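Local coordinates for protein bacillaene synthase decarboxylase PksI (Bacillus subtilis, PDB 4Q1K) that decarboxylates the carrier-tethered 3-methylglutaconyl group to a 3-methylcrotonyl moiety during biosynthesis of the antibiotic bacillaene, acting as a homotrimer, at residues Val116-Gly124 with Arg201-Ala212; Leu108-Val116 with Val224-Arg235. The protein carries 1 engineered substitution. One frame throughout, in Å; residues are numbered along the deposited sequence.

Contact 1: residues Val116-Gly124 with Arg201-Ala212; sequences VIAAMQGHG and RAEVLDYAVELA
Ile117 and Ala119 point from strand 116-120 onto one side of helix 201-215, where Ala208 meets both. The methyl CB of Ala208 lies 3.7 Å from Ala119 CB and 3.8 Å from Ile117 CG2. The other branch of Ile117 runs on along the helix. Its CD1 ends 4.1 Å from Leu211 CG and 4.0 Å from Ala212 CB. Val204, one turn before Ala208, faces Ala119 and Gln121. Its CG1, opposite the backbone N across the CA-CB bond, reaches Ala119 and the backbone of Gln121, 3.8 Å from Gln121 CA. The axes of strand 116-120 and helical residues 201-212 run close to antiparallel, 165° apart. This is the helix packing on the central sheet of the crotonase fold; neighbouring strands 71-75 and 137-141 share its cover. Around Arg201 the contact turns polar. Arg201 bends at chi3 (-59°), and its NE gives a 2.9 Å hydrogen bond to Gln121 O. That oxygen lies in the guanidinium plane, at its edge. Arg201 NH2 is also hydrogen-bonded to Ser144 OG. The His123 ring stands 81° to the guanidinium, and water 1 accepts from Arg201 NH2 and donates weakly to His123 NE2.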
loop_
_atom_site.group_PDB
_atom_site.type_symbol
_atom_site.label_atom_id
_atom_site.label_comp_id
_atom_site.label_asym_id
_atom_site.label_seq_id
_atom_site.Cartn_x
_atom_site.Cartn_y
_atom_site.Cartn_z
ATOM N N VAL B 116 -18.484 -9.716 -1.873
ATOM C CA VAL B 116 -19.427 -8.854 -1.137
ATOM C C VAL B 116 -18.962 -7.373 -1.403
ATOM O O VAL B 116 -17.750 -7.076 -1.328
ATOM C CB VAL B 116 -19.297 -9.103 0.362
ATOM C CG1 VAL B 116 -20.190 -8.172 1.177
ATOM C CG2 VAL B 116 -19.617 -10.624 0.624
ATOM N N ILE B 117 -19.932 -6.514 -1.701
ATOM C CA ILE B 117 -19.692 -5.060 -1.837
ATOM C C ILE B 117 -20.279 -4.410 -0.583
ATOM O O ILE B 117 -21.494 -4.481 -0.354
ATOM C CB ILE B 117 -20.431 -4.530 -3.070
ATOM C CG1 ILE B 117 -19.893 -5.276 -4.313
ATOM C CG2 ILE B 117 -20.366 -2.950 -3.165
ATOM C CD1 ILE B 117 -20.909 -5.207 -5.458
ATOM N N ALA B 118 -19.432 -3.770 0.196
ATOM C CA ALA B 118 -19.909 -2.967 1.357
ATOM C C ALA B 118 -20.222 -1.551 0.825
ATOM O O ALA B 118 -19.288 -0.739 0.518
ATOM C CB ALA B 118 -18.788 -2.824 2.386
ATOM N N ALA B 119 -21.505 -1.312 0.593
ATOM C CA ALA B 119 -21.964 0.008 0.076
ATOM C C ALA B 119 -22.220 0.871 1.355
ATOM O O ALA B 119 -23.355 0.879 1.906
ATOM C CB ALA B 119 -23.253 -0.210 -0.740
ATOM N N MET B 120 -21.204 1.576 1.793
ATOM C CA MET B 120 -21.253 2.314 3.093
ATOM C C MET B 120 -21.755 3.696 2.751
ATOM O O MET B 120 -20.957 4.697 2.652
ATOM C CB MET B 120 -19.842 2.342 3.713
ATOM C CG MET B 120 -19.281 0.935 3.940
ATOM S SD MET B 120 -17.832 1.145 5.088
ATOM C CE MET B 120 -17.171 -0.425 5.035
ATOM N N GLN B 121 -23.076 3.780 2.529
ATOM C CA GLN B 121 -23.705 5.054 2.096
ATOM C C GLN B 121 -23.802 6.038 3.302
ATOM O O GLN B 121 -24.001 7.253 3.108
ATOM C CB GLN B 121 -25.092 4.802 1.474
ATOM C CG GLN B 121 -26.297 4.816 2.429
ATOM C CD GLN B 121 -26.223 3.813 3.607
ATOM O OE1 GLN B 121 -25.499 2.792 3.588
ATOM N NE2 GLN B 121 -26.948 4.144 4.659
ATOM N N GLY B 122 -23.748 5.481 4.496
ATOM C CA GLY B 122 -23.808 6.260 5.756
ATOM C C GLY B 122 -22.619 6.024 6.655
ATOM O O GLY B 122 -21.599 5.430 6.242
ATOM N N HIS B 123 -22.720 6.526 7.879
ATOM C CA HIS B 123 -21.557 6.460 8.779
ATOM C C HIS B 123 -21.144 5.027 9.137
ATOM O O HIS B 123 -22.013 4.132 9.243
ATOM C CB HIS B 123 -21.865 7.191 10.069
ATOM C CG HIS B 123 -22.384 8.573 9.814
ATOM N ND1 HIS B 123 -23.671 8.973 10.170
ATOM C CD2 HIS B 123 -21.822 9.610 9.160
ATOM C CE1 HIS B 123 -23.843 10.235 9.801
ATOM N NE2 HIS B 123 -22.733 10.640 9.190
ATOM N N GLY B 124 -19.840 4.841 9.323
ATOM C CA GLY B 124 -19.314 3.545 9.623
ATOM C C GLY B 124 -18.413 3.779 10.846
ATOM O O GLY B 124 -17.350 4.449 10.757
ATOM N N ARG B 201 -23.278 10.363 -0.970
ATOM C CA ARG B 201 -24.193 9.372 -0.410
ATOM C C ARG B 201 -25.300 8.942 -1.383
ATOM O O ARG B 201 -25.581 7.736 -1.456
ATOM C CB ARG B 201 -24.774 9.817 0.918
ATOM C CG ARG B 201 -25.946 8.986 1.454
ATOM C CD ARG B 201 -26.524 9.593 2.750
ATOM N NE ARG B 201 -25.484 9.657 3.771
ATOM C CZ ARG B 201 -25.378 10.612 4.705
ATOM N NH1 ARG B 201 -26.260 11.599 4.765
ATOM N NH2 ARG B 201 -24.381 10.580 5.571
ATOM N N ALA B 202 -25.949 9.889 -2.071
ATOM C CA ALA B 202 -27.130 9.529 -2.945
ATOM C C ALA B 202 -26.728 8.632 -4.113
ATOM O O ALA B 202 -27.599 8.163 -4.827
ATOM C CB ALA B 202 -27.794 10.829 -3.526
ATOM N N GLU B 203 -25.418 8.487 -4.400
ATOM C CA GLU B 203 -24.968 7.721 -5.554
ATOM C C GLU B 203 -24.398 6.326 -5.117
ATOM O O GLU B 203 -24.119 5.490 -5.967
ATOM C CB GLU B 203 -23.880 8.515 -6.282
ATOM C CG GLU B 203 -24.524 9.700 -6.996
ATOM C CD GLU B 203 -23.467 10.648 -7.555
ATOM O OE1 GLU B 203 -22.396 10.190 -8.016
ATOM O OE2 GLU B 203 -23.696 11.869 -7.499
ATOM N N VAL B 204 -24.210 6.088 -3.798
ATOM C CA VAL B 204 -23.361 4.952 -3.385
ATOM C C VAL B 204 -24.111 3.656 -3.727
ATOM O O VAL B 204 -23.545 2.735 -4.283
ATOM C CB VAL B 204 -23.084 5.031 -1.841
ATOM C CG1 VAL B 204 -22.560 3.674 -1.274
ATOM C CG2 VAL B 204 -22.084 6.206 -1.548
ATOM N N LEU B 205 -25.385 3.573 -3.351
ATOM C CA LEU B 205 -26.058 2.233 -3.545
ATOM C C LEU B 205 -26.282 2.006 -5.027
ATOM O O LEU B 205 -26.101 0.898 -5.511
ATOM C CB LEU B 205 -27.375 2.169 -2.752
ATOM C CG LEU B 205 -28.113 0.821 -2.841
ATOM C CD1 LEU B 205 -27.220 -0.278 -2.280
ATOM C CD2 LEU B 205 -29.391 0.960 -2.004
ATOM N N ASP B 206 -26.605 3.053 -5.806
ATOM C CA ASP B 206 -26.755 2.857 -7.229
ATOM C C ASP B 206 -25.463 2.327 -7.876
ATOM O O ASP B 206 -25.534 1.474 -8.788
ATOM C CB ASP B 206 -27.110 4.180 -7.965
ATOM C CG ASP B 206 -28.565 4.629 -7.704
ATOM O OD1 ASP B 206 -29.395 3.795 -7.343
ATOM O OD2 ASP B 206 -28.794 5.837 -7.788
ATOM N N TYR B 207 -24.314 2.902 -7.464
ATOM C CA TYR B 207 -23.048 2.463 -8.001
ATOM C C TYR B 207 -22.807 0.978 -7.584
ATOM O O TYR B 207 -22.357 0.190 -8.407
ATOM C CB TYR B 207 -21.939 3.352 -7.438
ATOM C CG TYR B 207 -20.566 2.933 -7.804
ATOM C CD1 TYR B 207 -19.968 3.368 -9.023
ATOM C CD2 TYR B 207 -19.841 2.134 -6.979
ATOM C CE1 TYR B 207 -18.638 3.002 -9.373
ATOM C CE2 TYR B 207 -18.567 1.728 -7.341
ATOM C CZ TYR B 207 -17.971 2.189 -8.500
ATOM O OH TYR B 207 -16.698 1.772 -8.726
ATOM N N ALA B 208 -23.067 0.648 -6.322
ATOM C CA ALA B 208 -22.934 -0.788 -5.841
ATOM C C ALA B 208 -23.767 -1.725 -6.713
ATOM O O ALA B 208 -23.292 -2.831 -7.053
ATOM C CB ALA B 208 -23.349 -0.904 -4.381
ATOM N N VAL B 209 -25.003 -1.337 -7.022
ATOM C CA VAL B 209 -25.854 -2.225 -7.881
ATOM C C VAL B 209 -25.214 -2.410 -9.241
ATOM O O VAL B 209 -25.189 -3.508 -9.826
ATOM C CB VAL B 209 -27.272 -1.632 -8.020
ATOM C CG1 VAL B 209 -28.045 -2.364 -9.127
ATOM C CG2 VAL B 209 -27.941 -1.639 -6.647
ATOM N N GLU B 210 -24.734 -1.313 -9.834
ATOM C CA GLU B 210 -24.120 -1.466 -11.174
ATOM C C GLU B 210 -22.879 -2.358 -11.104
ATOM O O GLU B 210 -22.600 -3.177 -12.018
ATOM C CB GLU B 210 -23.742 -0.086 -11.769
ATOM C CG GLU B 210 -25.006 0.706 -12.094
ATOM C CD GLU B 210 -24.766 2.183 -12.386
ATOM O OE1 GLU B 210 -23.674 2.655 -12.055
ATOM O OE2 GLU B 210 -25.668 2.860 -12.924
ATOM N N LEU B 211 -22.082 -2.215 -10.036
ATOM C CA LEU B 211 -20.890 -3.030 -9.974
ATOM C C LEU B 211 -21.354 -4.526 -9.771
ATOM O O LEU B 211 -20.744 -5.451 -10.301
ATOM C CB LEU B 211 -20.073 -2.538 -8.793
ATOM C CG LEU B 211 -18.797 -3.216 -8.403
ATOM C CD1 LEU B 211 -17.833 -3.294 -9.593
ATOM C CD2 LEU B 211 -18.188 -2.401 -7.244
ATOM N N ALA B 212 -22.387 -4.729 -8.975
ATOM C CA ALA B 212 -22.868 -6.131 -8.762
ATOM C C ALA B 212 -23.400 -6.718 -10.071
ATOM O O ALA B 212 -23.247 -7.922 -10.310
ATOM C CB ALA B 212 -23.998 -6.165 -7.730
HETATM O O HOH W 1 -24.274 12.982 7.232
#

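Contact 2: residues Leu108-Val116 with Val224-Arg235; sequences LALDCEIPV and VTLKDHLVAPLR
Lys227 and Arg235 reach from helix 220-252 to backbone carbonyls of segment 108-116. In this crotonase-fold subunit, that segment leads from helix 108-111 into strand 116-120 of the central sheet. Three hydrogen bonds converge on Lys227 NZ, each 2.9 Å long, from NZ to Ala109 O, Cys112 O and Ile114 O. NZ lies nearly in line with the C=O of Ala109 but above the carbonyl plane of Ile114. The lysine chain is fully extended, which carries NZ into the curl of these carbonyls. Its charge has a salt bridge to Asp136, whose OD2 also accepts from Val116 N. Arg235 works side-on: NE and NH2 both donate hydrogen bonds to Leu110 O, which lies near the guanidinium plane. NH1 makes a salt bridge to Asp228 OD1, which helps fix the turn of the group. Apolar contacts flank the polar ones. Leu110 CD1 packs 3.7 Å from Val231 CB and 4.0 Å from Leu234 CB. Leu110 CG lies alongside Arg235 CG. At the other end Ile114 CG2 meets Val224 CG2 at 3.6 Å. Val231 CG2 sits over one face of the guanidinium, 3.5 Å above its plane. Water 2 donates to Glu113 O and Asp228 OD1, and accepts from Arg235 NH2 at 2.9 Å.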
loop_
_atom_site.group_PDB
_atom_site.type_symbol
_atom_site.label_atom_id
_atom_site.label_comp_id
_atom_site.label_asym_id
_atom_site.label_seq_id
_atom_site.Cartn_x
_atom_site.Cartn_y
_atom_site.Cartn_z
ATOM N N LEU B 108 -18.064 -11.716 8.647
ATOM C CA LEU B 108 -19.129 -12.154 7.751
ATOM C C LEU B 108 -18.780 -12.053 6.275
ATOM O O LEU B 108 -19.086 -13.006 5.526
ATOM C CB LEU B 108 -20.426 -11.324 7.960
ATOM C CG LEU B 108 -21.148 -11.566 9.328
ATOM C CD1 LEU B 108 -22.201 -10.491 9.516
ATOM C CD2 LEU B 108 -21.771 -12.950 9.380
ATOM N N ALA B 109 -18.237 -10.899 5.797
ATOM C CA ALA B 109 -18.132 -10.771 4.380
ATOM C C ALA B 109 -16.914 -11.561 3.852
ATOM O O ALA B 109 -16.904 -12.018 2.733
ATOM C CB ALA B 109 -17.967 -9.274 4.024
ATOM N N LEU B 110 -15.869 -11.684 4.656
ATOM C CA LEU B 110 -14.705 -12.508 4.348
ATOM C C LEU B 110 -15.094 -13.992 4.273
ATOM O O LEU B 110 -14.568 -14.709 3.426
ATOM C CB LEU B 110 -13.592 -12.269 5.401
ATOM C CG LEU B 110 -12.369 -13.223 5.189
ATOM C CD1 LEU B 110 -11.653 -12.871 3.910
ATOM C CD2 LEU B 110 -11.403 -13.036 6.343
ATOM N N ASP B 111 -16.002 -14.433 5.149
ATOM C CA ASP B 111 -16.388 -15.895 5.206
ATOM C C ASP B 111 -17.335 -16.218 4.076
ATOM O O ASP B 111 -17.480 -17.370 3.690
ATOM C CB ASP B 111 -17.061 -16.232 6.538
ATOM C CG ASP B 111 -16.091 -16.139 7.722
ATOM O OD1 ASP B 111 -14.876 -16.199 7.483
ATOM O OD2 ASP B 111 -16.562 -15.898 8.846
ATOM N N CYS B 112 -18.040 -15.221 3.542
ATOM C CA CYS B 112 -18.919 -15.404 2.385
ATOM C C CYS B 112 -18.166 -15.946 1.187
ATOM O O CYS B 112 -17.088 -15.400 0.784
ATOM C CB CYS B 112 -19.675 -14.057 2.083
ATOM S SG CYS B 112 -20.934 -14.189 0.838
ATOM N N GLU B 113 -18.697 -16.966 0.506
ATOM C CA GLU B 113 -17.931 -17.529 -0.611
ATOM C C GLU B 113 -17.956 -16.674 -1.894
ATOM O O GLU B 113 -17.080 -16.842 -2.723
ATOM C CB GLU B 113 -18.380 -18.952 -0.935
ATOM C CG GLU B 113 -19.809 -18.997 -1.340
ATOM C CD GLU B 113 -20.264 -20.446 -1.659
ATOM O OE1 GLU B 113 -19.409 -21.314 -1.954
ATOM O OE2 GLU B 113 -21.475 -20.679 -1.639
ATOM N N ILE B 114 -18.930 -15.776 -2.001
ATOM C CA ILE B 114 -19.026 -14.893 -3.185
ATOM C C ILE B 114 -18.564 -13.459 -2.834
ATOM O O ILE B 114 -18.466 -13.077 -1.668
ATOM C CB ILE B 114 -20.412 -14.947 -3.790
ATOM C CG1 ILE B 114 -21.496 -14.622 -2.768
ATOM C CG2 ILE B 114 -20.575 -16.307 -4.467
ATOM C CD1 ILE B 114 -22.905 -14.463 -3.347
ATOM N N PRO B 115 -18.288 -12.638 -3.851
ATOM C CA PRO B 115 -17.839 -11.270 -3.593
ATOM C C PRO B 115 -18.923 -10.473 -2.872
ATOM O O PRO B 115 -20.139 -10.601 -3.177
ATOM C CB PRO B 115 -17.693 -10.701 -5.031
ATOM C CG PRO B 115 -17.246 -11.866 -5.834
ATOM C CD PRO B 115 -18.079 -13.019 -5.290
ATOM N N VAL B 116 -18.484 -9.716 -1.873
ATOM C CA VAL B 116 -19.427 -8.854 -1.137
ATOM C C VAL B 116 -18.962 -7.373 -1.403
ATOM O O VAL B 116 -17.750 -7.076 -1.328
ATOM C CB VAL B 116 -19.297 -9.103 0.362
ATOM C CG1 VAL B 116 -20.190 -8.172 1.177
ATOM C CG2 VAL B 116 -19.617 -10.624 0.624
ATOM N N VAL B 224 -16.241 -17.626 -7.269
ATOM C CA VAL B 224 -15.894 -18.272 -5.969
ATOM C C VAL B 224 -14.427 -18.786 -5.983
ATOM O O VAL B 224 -13.679 -18.518 -5.018
ATOM C CB VAL B 224 -16.850 -19.436 -5.681
ATOM C CG1 VAL B 224 -16.404 -20.186 -4.400
ATOM C CG2 VAL B 224 -18.231 -18.854 -5.535
ATOM N N THR B 225 -14.009 -19.369 -7.102
ATOM C CA THR B 225 -12.627 -19.892 -7.178
ATOM C C THR B 225 -11.642 -18.751 -7.031
ATOM O O THR B 225 -10.622 -18.873 -6.317
ATOM C CB THR B 225 -12.434 -20.612 -8.515
ATOM O OG1 THR B 225 -13.368 -21.745 -8.521
ATOM C CG2 THR B 225 -10.990 -21.110 -8.675
ATOM N N LEU B 226 -11.941 -17.663 -7.750
ATOM C CA LEU B 226 -11.030 -16.495 -7.671
ATOM C C LEU B 226 -11.023 -15.873 -6.292
ATOM O O LEU B 226 -9.970 -15.626 -5.683
ATOM C CB LEU B 226 -11.371 -15.481 -8.779
ATOM C CG LEU B 226 -10.264 -14.349 -8.699
ATOM C CD1 LEU B 226 -8.753 -14.691 -8.858
ATOM C CD2 LEU B 226 -10.741 -13.366 -9.829
ATOM N N LYS B 227 -12.197 -15.640 -5.715
ATOM C CA LYS B 227 -12.142 -15.019 -4.397
ATOM C C LYS B 227 -11.405 -15.939 -3.392
ATOM O O LYS B 227 -10.628 -15.471 -2.534
ATOM C CB LYS B 227 -13.553 -14.759 -3.908
ATOM C CG LYS B 227 -13.595 -14.281 -2.434
ATOM C CD LYS B 227 -14.967 -13.731 -2.015
ATOM C CE LYS B 227 -14.925 -13.531 -0.477
ATOM N NZ LYS B 227 -16.110 -12.726 0.045
ATOM N N ASP B 228 -11.692 -17.248 -3.456
ATOM C CA ASP B 228 -11.000 -18.180 -2.525
ATOM C C ASP B 228 -9.477 -17.991 -2.586
ATOM O O ASP B 228 -8.841 -17.969 -1.538
ATOM C CB ASP B 228 -11.260 -19.613 -2.941
ATOM C CG ASP B 228 -12.555 -20.157 -2.394
ATOM O OD1 ASP B 228 -13.175 -19.536 -1.532
ATOM O OD2 ASP B 228 -12.945 -21.275 -2.886
ATOM N N HIS B 229 -8.932 -17.810 -3.784
ATOM C CA HIS B 229 -7.481 -17.585 -4.017
ATOM C C HIS B 229 -7.010 -16.215 -3.516
ATOM O O HIS B 229 -6.003 -16.082 -2.787
ATOM C CB HIS B 229 -7.216 -17.683 -5.503
ATOM C CG HIS B 229 -5.820 -17.340 -5.901
ATOM N ND1 HIS B 229 -4.709 -18.119 -5.579
ATOM C CD2 HIS B 229 -5.354 -16.308 -6.640
ATOM C CE1 HIS B 229 -3.627 -17.586 -6.136
ATOM N NE2 HIS B 229 -3.995 -16.488 -6.797
ATOM N N LEU B 230 -7.787 -15.195 -3.857
ATOM C CA LEU B 230 -7.408 -13.818 -3.419
ATOM C C LEU B 230 -7.433 -13.580 -1.894
ATOM O O LEU B 230 -6.577 -12.849 -1.358
ATOM C CB LEU B 230 -8.334 -12.792 -4.114
ATOM C CG LEU B 230 -8.155 -12.759 -5.678
ATOM C CD1 LEU B 230 -9.120 -11.669 -6.190
ATOM C CD2 LEU B 230 -6.709 -12.451 -6.180
ATOM N N VAL B 231 -8.431 -14.129 -1.215
ATOM C CA VAL B 231 -8.519 -13.904 0.220
ATOM C C VAL B 231 -7.993 -15.079 1.088
ATOM O O VAL B 231 -8.090 -14.972 2.327
ATOM C CB VAL B 231 -9.971 -13.517 0.655
ATOM C CG1 VAL B 231 -10.578 -12.370 -0.215
ATOM C CG2 VAL B 231 -10.922 -14.747 0.667
ATOM N N ALA B 232 -7.433 -16.120 0.449
ATOM C CA ALA B 232 -6.756 -17.256 1.188
ATOM C C ALA B 232 -5.806 -16.683 2.312
ATOM O O ALA B 232 -5.883 -17.134 3.458
ATOM C CB ALA B 232 -5.970 -18.145 0.196
ATOM N N PRO B 233 -4.921 -15.708 1.990
ATOM C CA PRO B 233 -3.997 -15.225 3.033
ATOM C C PRO B 233 -4.722 -14.499 4.165
ATOM O O PRO B 233 -4.250 -14.597 5.307
ATOM C CB PRO B 233 -3.081 -14.224 2.298
ATOM C CG PRO B 233 -3.282 -14.513 0.794
ATOM C CD PRO B 233 -4.688 -15.030 0.673
ATOM N N LEU B 234 -5.836 -13.797 3.888
ATOM C CA LEU B 234 -6.607 -13.164 4.964
ATOM C C LEU B 234 -7.254 -14.241 5.791
ATOM O O LEU B 234 -7.274 -14.104 7.037
ATOM C CB LEU B 234 -7.734 -12.291 4.404
ATOM C CG LEU B 234 -7.299 -10.937 3.881
ATOM C CD1 LEU B 234 -6.266 -11.027 2.796
ATOM C CD2 LEU B 234 -8.572 -10.270 3.401
ATOM N N ARG B 235 -7.840 -15.289 5.125
ATOM C CA ARG B 235 -8.516 -16.302 5.952
ATOM C C ARG B 235 -7.520 -17.080 6.828
ATOM O O ARG B 235 -7.815 -17.445 8.007
ATOM C CB ARG B 235 -9.291 -17.275 5.006
ATOM C CG ARG B 235 -10.611 -16.626 4.486
ATOM C CD ARG B 235 -11.243 -17.559 3.461
ATOM N NE ARG B 235 -12.484 -16.995 2.948
ATOM C CZ ARG B 235 -13.054 -17.378 1.818
ATOM N NH1 ARG B 235 -12.433 -18.263 1.022
ATOM N NH2 ARG B 235 -14.240 -16.844 1.470
HETATM O O HOH W 2 -14.633 -17.155 -1.360
#

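How the contacts relate
The chain reaches contact 2 first, at residues 108-116, and passes straight into contact 1 at 116-124. Val116 belongs to both segments. The chain then runs through 76 residues, including strands 137-141 and 197-199, before helix 201-215 returns to strand 116-120 and closes contact 1. Helix 220-252 follows and closes contact 2 against 108-116. The smaller loop therefore sits wholly within the larger one; the two nest and do not cross. Their centres are about 19 Å apart. Contact 1 ties the sheet to helix 201-215. Contact 2 ties the connection into strand 116-120 to helix 220-252, which also packs against another subunit of the trimer.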